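General Secretion Pathway Protein (Vibrio vulnificus, PDB 4G54) is part of the type II secretion system, in which its periplasmic region probably binds peptidoglycan. Local coordinates at residues Ile147-Asn159 with Leu196-Pro208. Residues are numbered along the deposited sequence; the frame is centred on the assembly and turned at random.
Sequences IEVLDQLLAKALN and LARLQHMVSLSEP
Leu-199 drops as a knob into a hole on helix 147-158 formed by Leu-150, Leu-153, Leu-154 and Ala-157. Its chi1 of 178° carries CG in over that helix and chi2 of 65° sets the two methyls along it: CD1 rests 3.7 Å from Ala-157 CB, while CD2 meets Leu-150 CD1 at 3.7 Å, the two leucine side chains crossing at about a right angle. Leu-153 points back across the interface, its CD1 3.7 Å from Gln-200 CG and its CD2 3.8 Å from Leu-205 CD2. Helices 147-158 and 196-202 cross at 65°; the first belongs to a putative peptidoglycan-binding domain, and helix 170-182 backs the same core through Phe-179 against Leu-154. Beyond the last turn of helix 193-202, Val-203 turns CG1 onto Ala-157 CA and CG2 onto the backbone O of Leu-153, with Leu-153 CD2 slightly farther off. Lys-156 slides past Val-203 in the opposite direction, its chain bent at three torsions, and Lys-156 NZ donates a hydrogen bond of 2.9 Å to Ser-204 O, almost in line with that carbonyl. A water bridges Lys-156 NZ and Glu-207 OE1, whose direct salt bridge is long at 4.0 Å. That carboxylate also pairs with Arg-210 through OE1 and takes the backbone N of Ser-204 on the anti side of OE2.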
# COMPACT_ATOMS: atom_id res chain seq x y z
N ILE A 147 -7.83 7.00 -17.81
CA ILE A 147 -6.84 8.03 -18.14
C ILE A 147 -6.92 9.13 -17.10
O ILE A 147 -5.85 9.63 -16.65
CB ILE A 147 -7.09 8.58 -19.53
CG1 ILE A 147 -7.02 7.50 -20.61
CG2 ILE A 147 -6.05 9.67 -19.81
CD1 ILE A 147 -5.89 6.45 -20.51
N GLU A 148 -8.11 9.47 -16.61
CA GLU A 148 -8.20 10.48 -15.57
C GLU A 148 -7.51 10.02 -14.33
O GLU A 148 -6.84 10.81 -13.60
CB GLU A 148 -9.69 10.78 -15.22
CG GLU A 148 -10.52 11.09 -16.44
CD GLU A 148 -12.03 11.19 -16.15
OE1 GLU A 148 -12.52 10.80 -15.06
OE2 GLU A 148 -12.74 11.66 -17.08
N VAL A 149 -7.67 8.72 -13.98
CA VAL A 149 -6.96 8.20 -12.84
C VAL A 149 -5.41 8.15 -12.97
O VAL A 149 -4.71 8.57 -12.06
CB VAL A 149 -7.44 6.71 -12.55
CG1 VAL A 149 -6.58 6.04 -11.48
CG2 VAL A 149 -8.90 6.78 -12.08
N LEU A 150 -4.93 7.80 -14.18
CA LEU A 150 -3.49 7.90 -14.54
C LEU A 150 -2.97 9.34 -14.31
O LEU A 150 -1.95 9.53 -13.62
CB LEU A 150 -3.30 7.42 -16.02
CG LEU A 150 -1.85 7.58 -16.39
CD1 LEU A 150 -0.84 6.87 -15.52
CD2 LEU A 150 -1.71 7.16 -17.89
N ASP A 151 -3.79 10.28 -14.79
CA ASP A 151 -3.40 11.71 -14.75
C ASP A 151 -3.26 12.07 -13.22
O ASP A 151 -2.23 12.69 -12.79
CB ASP A 151 -4.47 12.45 -15.48
CG ASP A 151 -4.26 14.00 -15.54
OD1 ASP A 151 -3.11 14.47 -15.60
OD2 ASP A 151 -5.34 14.68 -15.51
N GLN A 152 -4.23 11.69 -12.41
CA GLN A 152 -4.21 12.06 -11.02
C GLN A 152 -3.05 11.38 -10.29
O GLN A 152 -2.39 12.06 -9.43
CB GLN A 152 -5.54 11.64 -10.34
CG GLN A 152 -6.68 12.48 -10.94
CD GLN A 152 -6.66 13.99 -10.49
OE1 GLN A 152 -6.11 14.35 -9.42
NE2 GLN A 152 -7.26 14.89 -11.34
N LEU A 153 -2.78 10.09 -10.58
CA LEU A 153 -1.69 9.38 -9.85
C LEU A 153 -0.34 9.96 -10.25
O LEU A 153 0.56 10.13 -9.44
CB LEU A 153 -1.75 7.87 -10.27
CG LEU A 153 -2.90 7.14 -9.65
CD1 LEU A 153 -2.97 5.71 -10.28
CD2 LEU A 153 -2.72 7.03 -8.14
N LEU A 154 -0.21 10.32 -11.55
CA LEU A 154 1.13 10.86 -11.97
C LEU A 154 1.37 12.19 -11.30
O LEU A 154 2.51 12.45 -10.87
CB LEU A 154 1.20 11.13 -13.49
CG LEU A 154 1.41 9.91 -14.27
CD1 LEU A 154 1.13 10.23 -15.78
CD2 LEU A 154 2.96 9.47 -14.09
N ALA A 155 0.35 13.05 -11.18
CA ALA A 155 0.53 14.34 -10.48
C ALA A 155 0.89 14.11 -9.02
O ALA A 155 1.74 14.80 -8.45
CB ALA A 155 -0.75 15.19 -10.63
N LYS A 156 0.31 13.06 -8.43
CA LYS A 156 0.64 12.81 -7.04
C LYS A 156 2.12 12.33 -6.90
O LYS A 156 2.84 12.72 -5.93
CB LYS A 156 -0.31 11.71 -6.47
CG LYS A 156 -0.15 11.45 -4.98
CD LYS A 156 -1.09 12.32 -4.10
CE LYS A 156 -2.41 11.59 -3.75
NZ LYS A 156 -2.54 10.94 -2.38
N ALA A 157 2.58 11.44 -7.78
CA ALA A 157 3.91 10.95 -7.69
C ALA A 157 4.95 12.00 -8.00
O ALA A 157 5.98 12.09 -7.28
CB ALA A 157 4.06 9.81 -8.64
N LEU A 158 4.63 12.86 -8.96
CA LEU A 158 5.57 13.89 -9.37
C LEU A 158 5.47 15.14 -8.51
O LEU A 158 6.27 16.08 -8.68
CB LEU A 158 5.37 14.28 -10.86
CG LEU A 158 5.58 13.11 -11.83
CD1 LEU A 158 5.34 13.68 -13.23
CD2 LEU A 158 7.02 12.56 -11.80
N ASN A 159 4.48 15.17 -7.60
CA ASN A 159 4.23 16.34 -6.77
C ASN A 159 4.00 17.59 -7.58
O ASN A 159 4.57 18.71 -7.24
CB ASN A 159 5.30 16.52 -5.72
CG ASN A 159 4.68 16.72 -4.42
OD1 ASN A 159 4.58 15.76 -3.63
ND2 ASN A 159 4.08 17.90 -4.23
N LEU A 196 2.99 1.22 -14.68
CA LEU A 196 1.77 1.32 -13.79
C LEU A 196 1.97 0.55 -12.46
O LEU A 196 1.44 1.03 -11.42
CB LEU A 196 0.56 0.78 -14.52
CG LEU A 196 0.05 1.70 -15.67
CD1 LEU A 196 -1.14 1.00 -16.43
CD2 LEU A 196 -0.43 3.08 -15.13
N ALA A 197 2.78 -0.54 -12.43
CA ALA A 197 2.98 -1.22 -11.18
C ALA A 197 3.80 -0.33 -10.24
O ALA A 197 3.41 -0.26 -9.06
CB ALA A 197 3.69 -2.57 -11.36
N ARG A 198 4.85 0.30 -10.76
CA ARG A 198 5.61 1.18 -9.89
C ARG A 198 4.80 2.37 -9.43
O ARG A 198 4.84 2.69 -8.25
CB ARG A 198 6.81 1.64 -10.68
CG ARG A 198 7.82 2.59 -9.90
CD ARG A 198 8.54 1.81 -8.75
NE ARG A 198 9.43 0.81 -9.37
CZ ARG A 198 10.59 1.03 -9.99
NH1 ARG A 198 11.25 0.04 -10.63
NH2 ARG A 198 11.15 2.23 -10.07
N LEU A 199 4.04 3.00 -10.36
CA LEU A 199 3.28 4.20 -10.01
C LEU A 199 2.28 3.89 -8.88
O LEU A 199 2.19 4.64 -7.87
CB LEU A 199 2.50 4.67 -11.26
CG LEU A 199 1.63 5.88 -10.98
CD1 LEU A 199 2.49 7.14 -10.61
CD2 LEU A 199 0.92 6.16 -12.30
N GLN A 200 1.57 2.74 -9.02
CA GLN A 200 0.49 2.52 -8.06
C GLN A 200 1.00 1.90 -6.77
O GLN A 200 0.36 2.03 -5.69
CB GLN A 200 -0.55 1.60 -8.72
CG GLN A 200 -1.34 2.48 -9.72
CD GLN A 200 -2.18 1.53 -10.60
OE1 GLN A 200 -3.38 1.44 -10.41
NE2 GLN A 200 -1.55 0.76 -11.49
N HIS A 201 2.19 1.25 -6.76
CA HIS A 201 2.72 0.85 -5.47
C HIS A 201 3.24 2.08 -4.71
O HIS A 201 3.20 2.10 -3.48
CB HIS A 201 3.80 -0.22 -5.72
CG HIS A 201 4.37 -0.77 -4.44
ND1 HIS A 201 3.84 -1.82 -3.72
CD2 HIS A 201 5.45 -0.32 -3.74
CE1 HIS A 201 4.58 -2.01 -2.62
NE2 HIS A 201 5.54 -1.10 -2.60
N MET A 202 3.67 3.15 -5.43
CA MET A 202 4.23 4.33 -4.71
C MET A 202 3.15 5.25 -4.19
O MET A 202 3.29 5.82 -3.07
CB MET A 202 5.12 5.09 -5.74
CG MET A 202 6.46 4.46 -6.15
SD MET A 202 7.20 5.57 -7.41
CE MET A 202 7.33 7.08 -6.42
N VAL A 203 2.06 5.45 -4.98
CA VAL A 203 1.06 6.48 -4.55
C VAL A 203 -0.34 5.94 -4.76
O VAL A 203 -0.58 5.04 -5.57
CB VAL A 203 1.20 7.86 -5.35
CG1 VAL A 203 2.54 8.58 -5.03
CG2 VAL A 203 1.05 7.62 -6.82
N SER A 204 -1.30 6.54 -4.03
CA SER A 204 -2.69 6.14 -4.18
C SER A 204 -3.54 7.42 -4.30
O SER A 204 -3.13 8.49 -3.81
CB SER A 204 -3.19 5.46 -2.88
OG SER A 204 -2.23 4.46 -2.42
N LEU A 205 -4.75 7.23 -4.80
CA LEU A 205 -5.69 8.44 -4.88
C LEU A 205 -6.09 8.96 -3.50
O LEU A 205 -6.31 10.18 -3.37
CB LEU A 205 -6.96 8.08 -5.64
CG LEU A 205 -6.80 7.63 -7.11
CD1 LEU A 205 -8.15 7.16 -7.74
CD2 LEU A 205 -6.16 8.73 -8.00
N SER A 206 -6.22 8.07 -2.52
CA SER A 206 -6.34 8.57 -1.13
C SER A 206 -5.55 7.66 -0.22
O SER A 206 -5.48 6.43 -0.44
CB SER A 206 -7.80 8.74 -0.65
OG SER A 206 -7.89 9.61 0.54
N GLU A 207 -5.00 8.28 0.83
CA GLU A 207 -4.11 7.58 1.76
C GLU A 207 -4.60 7.89 3.17
O GLU A 207 -4.01 8.68 3.92
CB GLU A 207 -2.66 8.03 1.49
CG GLU A 207 -2.31 7.95 -0.03
CD GLU A 207 -0.86 8.26 -0.33
OE1 GLU A 207 -0.33 9.12 0.41
OE2 GLU A 207 -0.28 7.67 -1.30
N PRO A 208 -5.79 7.36 3.52
CA PRO A 208 -6.31 7.72 4.81
C PRO A 208 -5.42 7.32 5.95
O PRO A 208 -5.59 7.83 7.07
CB PRO A 208 -7.73 7.08 4.85
CG PRO A 208 -7.82 6.31 3.61
CD PRO A 208 -6.58 6.31 2.87
O HOH W 1 -1.95 11.80 0.48